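Local atomic coordinates of phosphoserine phosphatase (Homo sapiens, PDB entry 6HYY), a protein that catalyses the hydrolysis of phosphoserine to serine and phosphate, and is a magnesium-binding member of the haloacid dehalogenase-like hydrolases. Residues A[178-183]-A[199-204]; A[14-19]-A[152-157]. One frame throughout, in Å; residues are numbered along the deposited sequence.

The chain meets contact 2 first. Strand 12-16, central in the sheet, runs into the turn that holds magnesium and serine, and 132 intervening residues, including strands 100-105 and 126-133, pass before helix 153-165 returns to it. Strand 170-174 then pairs beside strand 12-16, and contact 1 opens in the helix that follows. It closes a short loop of 15 residues, carrying strand 188-192, by setting helix 177-180 beside helix 199-204. The two loops follow in series and neither nest nor cross. The centres of contacts 1 and 2 lie about 12 Å apart. The contacts nevertheless touch, since Asp179 OD1 forms a salt bridge of 2.6 Å with Lys154 NZ.

Contact 1 of 2, residues A[178-183]-A[199-204]; sequences TDMEAC and QQVKDN. With PO4 (phosphate ion), chain C.
Met180 reaches from helix 177-180 to helix 199-204 and meets Val201 through its sulfur. CG lies anti to the backbone N (chi1 -164°) and the next bond is extended as well, which carries the thioether out towards the neighbouring helix; Met180 SD stops 4.2 Å from Val201 CG1. The last torsion bends the methyl aside, leaving Met180 CE 4.4 Å from Val201 CG2. A long, flexible methionine suits a gap between helices whose closest CA atoms are 7.2 Å apart, while the compact valine fits the buried side, where Phe189 of strand 188-192 touches both residues. The two helices follow successive parallel strands, 170-174 and 188-192, of the central sheet in this haloacid dehalogenase-like core.

Towards the surface, Asn204 CB lies 4.4 Å from Met180 SD. The amide of Asn204 turns back along its own helix: ND2 gives a nearly straight hydrogen bond of 2.9 Å to Gln200 O, received in the carbonyl plane on a lone pair. This bond fixes the amide's rotation; CB, set by the backbone, is what faces the sulfur.

At the N-terminal end of segment 178-183, Thr178 N and Thr178 OG1 both donate to PO4 O2, the hydroxyl at 2.7 Å from that oxygen. The phosphate, also bound by Gly49 N, lies near the serine and magnesium pocket, though it may come from the crystallisation liquor. The chemistry is therefore divided: contact between the helices is apolar and undirected, whereas the N-terminal end of helix 177-180 offers directed donors, and its dipole would probably favour an anion there.

Contact 2 of 2, residues A[14-19]-A[152-157]; sequences CFDVDS and GGKGKV. With MG (magnesium ion), chain D; SER (serine), chain E.
Lys154 NZ and Asp16 OD1 form the salt bridge between helix 153-165 and strand 12-16, 3.1 Å long. The ammonium comes from above the carboxylate plane, 63° out of it. Lysine suits this place because its chain, fully extended beyond CG, spans from a helix to a buried carboxylate. A methionine in its place would probably leave the carboxylates of Asp16 and Asp179 close together without the cation they now share.

The magnesium ion takes the other oxygen of the carboxylate, Asp16 OD2, at 2.2 Å. Asp18 contributes its backbone O, three waters bind as well, and Asp175 completes the site. Asp16, Asp18 and Thr20 spell the DxDxT motif of haloacid dehalogenase-like hydrolases, set where the central strand ends and turns into a helix.

Hydrogen bonds hold the bound serine. Its OG donates to Asp16 OD1 over 2.5 Å and accepts from Asp18 N at 3.0 Å. A weak bond to the same serine OG comes from the backbone N of Val17. The serine N donates to Asp18 OD2, so one aspartate serves metal and ligand through different atoms. Lys154 NZ also bonds to the carboxylate O of serine, though at 2.4 Å the distance is too short to be trusted as it stands.

Contact 1 of 2, residues A[178-183]-A[199-204]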
ATOM      1  N   THR A 178       5.781  -8.252  -4.251  1.00 25.00           N
ATOM      2  CA  THR A 178       5.420  -7.254  -5.257  1.00 25.33           C
ATOM      3  C   THR A 178       6.045  -5.898  -4.956  1.00 27.17           C
ATOM      4  O   THR A 178       6.318  -5.128  -5.880  1.00 25.58           O
ATOM      5  CB  THR A 178       3.904  -7.121  -5.394  1.00 30.28           C
ATOM      6  OG1 THR A 178       3.336  -6.578  -4.189  1.00 32.03           O
ATOM      7  CG2 THR A 178       3.283  -8.473  -5.710  1.00 33.15           C
ATOM      8  N   ASP A 179       6.298  -5.593  -3.683  1.00 22.62           N
ATOM      9  CA  ASP A 179       7.020  -4.371  -3.339  1.00 19.27           C
ATOM     10  C   ASP A 179       8.496  -4.484  -3.703  1.00 24.39           C
ATOM     11  O   ASP A 179       9.082  -3.562  -4.291  1.00 21.35           O
ATOM     12  CB  ASP A 179       6.839  -4.090  -1.842  1.00 20.02           C
ATOM     13  CG  ASP A 179       5.398  -4.075  -1.454  1.00 25.65           C
ATOM     14  OD1 ASP A 179       4.665  -3.240  -2.001  1.00 24.05           O
ATOM     15  OD2 ASP A 179       4.974  -4.908  -0.618  1.00 26.68           O
ATOM     16  N   MET A 180       9.115  -5.614  -3.354  1.00 22.85           N
ATOM     17  CA  MET A 180      10.508  -5.843  -3.710  1.00 22.38           C
ATOM     18  C   MET A 180      10.707  -5.762  -5.217  1.00 23.11           C
ATOM     19  O   MET A 180      11.717  -5.228  -5.688  1.00 25.07           O
ATOM     20  CB  MET A 180      10.962  -7.204  -3.181  1.00 25.59           C
ATOM     21  CG  MET A 180      12.458  -7.389  -3.157  1.00 27.61           C
ATOM     22  SD  MET A 180      12.846  -8.869  -2.176  1.00 33.12           S
ATOM     23  CE  MET A 180      11.816 -10.066  -3.001  1.00 40.47           C
ATOM     24  N   GLU A 181       9.746  -6.263  -5.988  1.00 23.27           N
ATOM     25  CA  GLU A 181       9.845  -6.274  -7.444  1.00 25.91           C
ATOM     26  C   GLU A 181       9.570  -4.916  -8.078  1.00 27.47           C
ATOM     27  O   GLU A 181       9.691  -4.790  -9.298  1.00 28.67           O
ATOM     28  CB  GLU A 181       8.899  -7.334  -8.012  1.00 27.94           C
ATOM     29  CG  GLU A 181       9.355  -8.753  -7.682  1.00 31.25           C
ATOM     30  CD  GLU A 181       8.333  -9.818  -8.033  1.00 40.57           C
ATOM     31  OE1 GLU A 181       7.280  -9.478  -8.617  1.00 44.27           O
ATOM     32  OE2 GLU A 181       8.580 -11.000  -7.694  1.00 43.46           O
ATOM     33  N   ALA A 182       9.225  -3.898  -7.292  1.00 22.83           N
ATOM     34  CA  ALA A 182       9.084  -2.536  -7.788  1.00 23.48           C
ATOM     35  C   ALA A 182      10.403  -1.781  -7.781  1.00 19.73           C
ATOM     36  O   ALA A 182      10.426  -0.597  -8.145  1.00 22.04           O
ATOM     37  CB  ALA A 182       8.047  -1.771  -6.959  1.00 24.11           C
ATOM     38  N   CYS A 183      11.484  -2.430  -7.349  1.00 20.44           N
ATOM     39  CA  CYS A 183      12.842  -1.896  -7.447  1.00 22.80           C
ATOM     40  C   CYS A 183      13.647  -2.842  -8.328  1.00 22.47           C
ATOM     41  O   CYS A 183      14.038  -3.932  -7.871  1.00 24.76           O
ATOM     42  CB  CYS A 183      13.477  -1.779  -6.064  1.00 22.14           C
ATOM     43  SG  CYS A 183      15.197  -1.280  -6.047  1.00 25.96           S
ATOM     44  N   GLN A 199       9.149 -14.209   4.799  1.00 24.06           N
ATOM     45  CA  GLN A 199      10.540 -14.640   4.894  1.00 22.15           C
ATOM     46  C   GLN A 199      11.279 -14.529   3.571  1.00 24.99           C
ATOM     47  O   GLN A 199      12.478 -14.238   3.562  1.00 27.94           O
ATOM     48  CB  GLN A 199      10.606 -16.080   5.426  1.00 27.57           C
ATOM     49  CG  GLN A 199      12.020 -16.536   5.809  1.00 33.65           C
ATOM     50  CD  GLN A 199      12.617 -15.727   6.957  1.00 37.39           C
ATOM     51  OE1 GLN A 199      11.910 -15.308   7.878  1.00 37.27           O
ATOM     52  NE2 GLN A 199      13.928 -15.501   6.904  1.00 45.34           N
ATOM     53  N   GLN A 200      10.597 -14.725   2.447  1.00 22.88           N
ATOM     54  CA  GLN A 200      11.331 -14.619   1.192  1.00 27.90           C
ATOM     55  C   GLN A 200      11.782 -13.186   0.940  1.00 30.40           C
ATOM     56  O   GLN A 200      12.835 -12.969   0.324  1.00 30.80           O
ATOM     57  CB  GLN A 200      10.500 -15.185   0.044  1.00 30.68           C
ATOM     58  CG  GLN A 200       9.488 -14.269  -0.592  1.00 38.82           C
ATOM     59  CD  GLN A 200       8.854 -14.909  -1.820  1.00 42.91           C
ATOM     60  OE1 GLN A 200       9.356 -15.917  -2.344  1.00 41.09           O
ATOM     61  NE2 GLN A 200       7.740 -14.345  -2.272  1.00 40.34           N
ATOM     62  N   VAL A 201      11.047 -12.201   1.457  1.00 22.23           N
ATOM     63  CA  VAL A 201      11.516 -10.815   1.364  1.00 23.76           C
ATOM     64  C   VAL A 201      12.663 -10.574   2.340  1.00 28.20           C
ATOM     65  O   VAL A 201      13.688  -9.980   1.982  1.00 32.40           O
ATOM     66  CB  VAL A 201      10.355  -9.827   1.594  1.00 27.72           C
ATOM     67  CG1 VAL A 201      10.852  -8.381   1.520  1.00 25.87           C
ATOM     68  CG2 VAL A 201       9.254 -10.059   0.579  1.00 26.70           C
ATOM     69  N   LYS A 202      12.513 -11.038   3.582  1.00 25.04           N
ATOM     70  CA  LYS A 202      13.560 -10.869   4.583  1.00 23.93           C
ATOM     71  C   LYS A 202      14.866 -11.525   4.146  1.00 31.95           C
ATOM     72  O   LYS A 202      15.950 -10.990   4.390  1.00 32.61           O
ATOM     73  CB  LYS A 202      13.089 -11.441   5.922  1.00 26.52           C
ATOM     74  CG  LYS A 202      14.104 -11.313   7.046  1.00 32.14           C
ATOM     75  CD  LYS A 202      13.543 -11.784   8.374  1.00 35.52           C
ATOM     76  CE  LYS A 202      14.632 -11.807   9.439  1.00 43.41           C
ATOM     77  NZ  LYS A 202      14.239 -12.599  10.642  1.00 48.32           N
ATOM     78  N   ASP A 203      14.782 -12.683   3.488  1.00 28.16           N
ATOM     79  CA  ASP A 203      15.996 -13.394   3.107  1.00 32.86           C
ATOM     80  C   ASP A 203      16.726 -12.748   1.937  1.00 36.50           C
ATOM     81  O   ASP A 203      17.937 -12.956   1.792  1.00 39.41           O
ATOM     82  CB  ASP A 203      15.671 -14.846   2.748  1.00 28.97           C
ATOM     83  CG  ASP A 203      15.346 -15.695   3.955  1.00 34.29           C
ATOM     84  OD1 ASP A 203      15.595 -15.265   5.103  1.00 36.90           O
ATOM     85  OD2 ASP A 203      14.834 -16.818   3.755  1.00 37.70           O
ATOM     86  N   ASN A 204      16.034 -11.985   1.090  1.00 28.30           N
ATOM     87  CA  ASN A 204      16.633 -11.513  -0.150  1.00 32.27           C
ATOM     88  C   ASN A 204      16.759 -10.002  -0.273  1.00 33.58           C
ATOM     89  O   ASN A 204      17.459  -9.533  -1.179  1.00 35.90           O
ATOM     90  CB  ASN A 204      15.840 -12.043  -1.350  1.00 35.06           C
ATOM     91  CG  ASN A 204      16.001 -13.531  -1.521  1.00 38.77           C
ATOM     92  OD1 ASN A 204      16.945 -13.988  -2.162  1.00 42.97           O
ATOM     93  ND2 ASN A 204      15.097 -14.302  -0.922  1.00 38.56           N
TER
HETATM   94  P   PO4 C 301       2.357  -9.342  -2.104  1.00 30.54           P
HETATM   95  O1  PO4 C 301       1.330  -8.444  -1.463  1.00 45.01           O
HETATM   96  O2  PO4 C 301       3.611  -8.564  -2.386  1.00 33.74           O
HETATM   97  O3  PO4 C 301       2.654 -10.501  -1.183  1.00 44.76           O
HETATM   98  O4  PO4 C 301       1.800  -9.917  -3.387  1.00 49.05           O

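Contact 2 of 2, residues A[14-19]-A[152-157]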
ATOM      1  N   CYS A  14       7.803   5.824  -1.399  1.00 17.49           N
ATOM      2  CA  CYS A  14       6.508   5.222  -1.687  1.00 18.66           C
ATOM      3  C   CYS A  14       6.292   4.080  -0.711  1.00 18.17           C
ATOM      4  O   CYS A  14       7.160   3.216  -0.575  1.00 20.00           O
ATOM      5  CB  CYS A  14       6.415   4.678  -3.109  1.00 17.21           C
ATOM      6  SG  CYS A  14       6.710   5.930  -4.374  1.00 21.34           S
ATOM      7  N   PHE A  15       5.156   4.096  -0.026  1.00 16.47           N
ATOM      8  CA  PHE A  15       4.798   3.047   0.913  1.00 18.62           C
ATOM      9  C   PHE A  15       3.698   2.182   0.326  1.00 18.18           C
ATOM     10  O   PHE A  15       2.677   2.702  -0.139  1.00 18.76           O
ATOM     11  CB  PHE A  15       4.271   3.626   2.219  1.00 16.66           C
ATOM     12  CG  PHE A  15       5.295   4.278   3.090  1.00 17.60           C
ATOM     13  CD1 PHE A  15       6.015   3.547   4.030  1.00 17.83           C
ATOM     14  CD2 PHE A  15       5.519   5.646   2.996  1.00 18.06           C
ATOM     15  CE1 PHE A  15       6.946   4.154   4.848  1.00 19.72           C
ATOM     16  CE2 PHE A  15       6.442   6.275   3.835  1.00 19.26           C
ATOM     17  CZ  PHE A  15       7.177   5.526   4.746  1.00 18.96           C
ATOM     18  N   ASP A  16       3.898   0.869   0.385  1.00 17.57           N
ATOM     19  CA  ASP A  16       2.803  -0.083   0.313  1.00 17.49           C
ATOM     20  C   ASP A  16       1.833   0.169   1.468  1.00 18.47           C
ATOM     21  O   ASP A  16       2.252   0.527   2.569  1.00 19.52           O
ATOM     22  CB  ASP A  16       3.411  -1.491   0.390  1.00 19.93           C
ATOM     23  CG  ASP A  16       2.377  -2.592   0.559  1.00 22.59           C
ATOM     24  OD1 ASP A  16       1.451  -2.665  -0.254  1.00 25.73           O
ATOM     25  OD2 ASP A  16       2.539  -3.388   1.492  1.00 28.51           O
ATOM     26  N   VAL A  17       0.534  -0.027   1.223  1.00 19.93           N
ATOM     27  CA  VAL A  17      -0.444   0.173   2.297  1.00 19.96           C
ATOM     28  C   VAL A  17      -0.707  -1.104   3.105  1.00 22.36           C
ATOM     29  O   VAL A  17      -0.394  -1.156   4.309  1.00 20.13           O
ATOM     30  CB  VAL A  17      -1.749   0.761   1.733  1.00 18.93           C
ATOM     31  CG1 VAL A  17      -2.785   0.900   2.847  1.00 20.08           C
ATOM     32  CG2 VAL A  17      -1.475   2.112   1.072  1.00 22.42           C
ATOM     33  N   ASP A  18      -1.273  -2.145   2.474  1.00 21.78           N
ATOM     34  CA  ASP A  18      -1.717  -3.316   3.244  1.00 21.62           C
ATOM     35  C   ASP A  18      -0.536  -4.029   3.900  1.00 20.85           C
ATOM     36  O   ASP A  18       0.419  -4.435   3.229  1.00 21.05           O
ATOM     37  CB  ASP A  18      -2.473  -4.349   2.391  1.00 24.41           C
ATOM     38  CG  ASP A  18      -3.809  -3.846   1.832  1.00 34.30           C
ATOM     39  OD1 ASP A  18      -4.401  -2.887   2.363  1.00 29.26           O
ATOM     40  OD2 ASP A  18      -4.280  -4.440   0.831  1.00 38.88           O
ATOM     41  N   SER A  19      -0.632  -4.223   5.215  1.00 19.81           N
ATOM     42  CA  SER A  19       0.359  -4.855   6.077  1.00 20.21           C
ATOM     43  C   SER A  19       1.646  -4.056   6.203  1.00 18.71           C
ATOM     44  O   SER A  19       2.582  -4.512   6.859  1.00 19.12           O
ATOM     45  CB  SER A  19       0.677  -6.287   5.635  1.00 22.99           C
ATOM     46  OG  SER A  19      -0.520  -7.045   5.631  1.00 27.49           O
ATOM     47  N   GLY A 152       2.426  -6.083 -11.586  1.00 31.78           N
ATOM     48  CA  GLY A 152       3.466  -5.102 -11.790  1.00 27.47           C
ATOM     49  C   GLY A 152       3.024  -3.671 -11.617  1.00 28.17           C
ATOM     50  O   GLY A 152       3.770  -2.761 -11.992  1.00 28.43           O
ATOM     51  N   GLY A 153       1.831  -3.440 -11.068  1.00 28.58           N
ATOM     52  CA  GLY A 153       1.294  -2.091 -11.022  1.00 29.05           C
ATOM     53  C   GLY A 153       2.102  -1.126 -10.178  1.00 25.59           C
ATOM     54  O   GLY A 153       2.144   0.071 -10.475  1.00 25.43           O
ATOM     55  N   LYS A 154       2.741  -1.612  -9.111  1.00 24.99           N
ATOM     56  CA  LYS A 154       3.509  -0.700  -8.267  1.00 22.28           C
ATOM     57  C   LYS A 154       4.692  -0.121  -9.029  1.00 21.31           C
ATOM     58  O   LYS A 154       4.997   1.070  -8.900  1.00 20.87           O
ATOM     59  CB  LYS A 154       3.976  -1.417  -7.001  1.00 23.93           C
ATOM     60  CG  LYS A 154       2.828  -1.629  -6.020  1.00 28.85           C
ATOM     61  CD  LYS A 154       3.245  -2.462  -4.835  1.00 31.55           C
ATOM     62  CE  LYS A 154       2.079  -2.629  -3.877  1.00 32.44           C
ATOM     63  NZ  LYS A 154       2.274  -3.810  -2.973  1.00 33.28           N
ATOM     64  N   GLY A 155       5.355  -0.945  -9.843  1.00 22.91           N
ATOM     65  CA  GLY A 155       6.447  -0.433 -10.650  1.00 23.41           C
ATOM     66  C   GLY A 155       5.962   0.549 -11.693  1.00 21.87           C
ATOM     67  O   GLY A 155       6.633   1.551 -11.984  1.00 23.00           O
ATOM     68  N   LYS A 156       4.770   0.298 -12.249  1.00 22.20           N
ATOM     69  CA  LYS A 156       4.199   1.237 -13.211  1.00 23.31           C
ATOM     70  C   LYS A 156       3.921   2.590 -12.563  1.00 20.18           C
ATOM     71  O   LYS A 156       4.129   3.639 -13.182  1.00 23.46           O
ATOM     72  CB  LYS A 156       2.923   0.662 -13.819  1.00 27.48           C
ATOM     73  CG  LYS A 156       3.133  -0.613 -14.618  1.00 32.61           C
ATOM     74  CD  LYS A 156       1.842  -1.045 -15.302  1.00 36.30           C
ATOM     75  CE  LYS A 156       2.009  -2.392 -15.999  1.00 43.66           C
ATOM     76  NZ  LYS A 156       1.501  -3.530 -15.169  1.00 46.67           N
ATOM     77  N   VAL A 157       3.429   2.582 -11.322  1.00 19.41           N
ATOM     78  CA  VAL A 157       3.204   3.839 -10.612  1.00 19.76           C
ATOM     79  C   VAL A 157       4.518   4.590 -10.446  1.00 20.40           C
ATOM     80  O   VAL A 157       4.599   5.797 -10.690  1.00 20.94           O
ATOM     81  CB  VAL A 157       2.528   3.577  -9.251  1.00 20.81           C
ATOM     82  CG1 VAL A 157       2.522   4.867  -8.412  1.00 20.87           C
ATOM     83  CG2 VAL A 157       1.113   3.071  -9.462  1.00 24.58           C
TER
HETATM   84 MG    MG D 302       1.495  -5.310   1.404  1.00 17.11          MG
HETATM   85  N   SER E 303      -3.260  -4.813  -1.468  1.00 44.04           N
HETATM   86  CA  SER E 303      -2.240  -3.809  -1.747  1.00 36.69           C
HETATM   87  C   SER E 303      -1.258  -4.338  -2.785  1.00 33.98           C
HETATM   88  O   SER E 303      -0.056  -4.284  -2.544  1.00 46.06           O
HETATM   89  CB  SER E 303      -1.479  -3.438  -0.493  1.00 37.75           C
HETATM   90  OG  SER E 303      -1.020  -2.106  -0.483  1.00 32.75           O
HETATM   91  OXT SER E 303      -1.616  -4.852  -3.850  1.00 51.22           O
HETATM   92  O   HOH W   1       0.000  -5.756   0.096  1.00 33.61           O
HETATM   93  O   HOH W   2       2.538  -6.042  -0.425  1.00 24.79           O
HETATM   94  O   HOH W   3       0.834  -7.320   2.151  1.00 29.97           O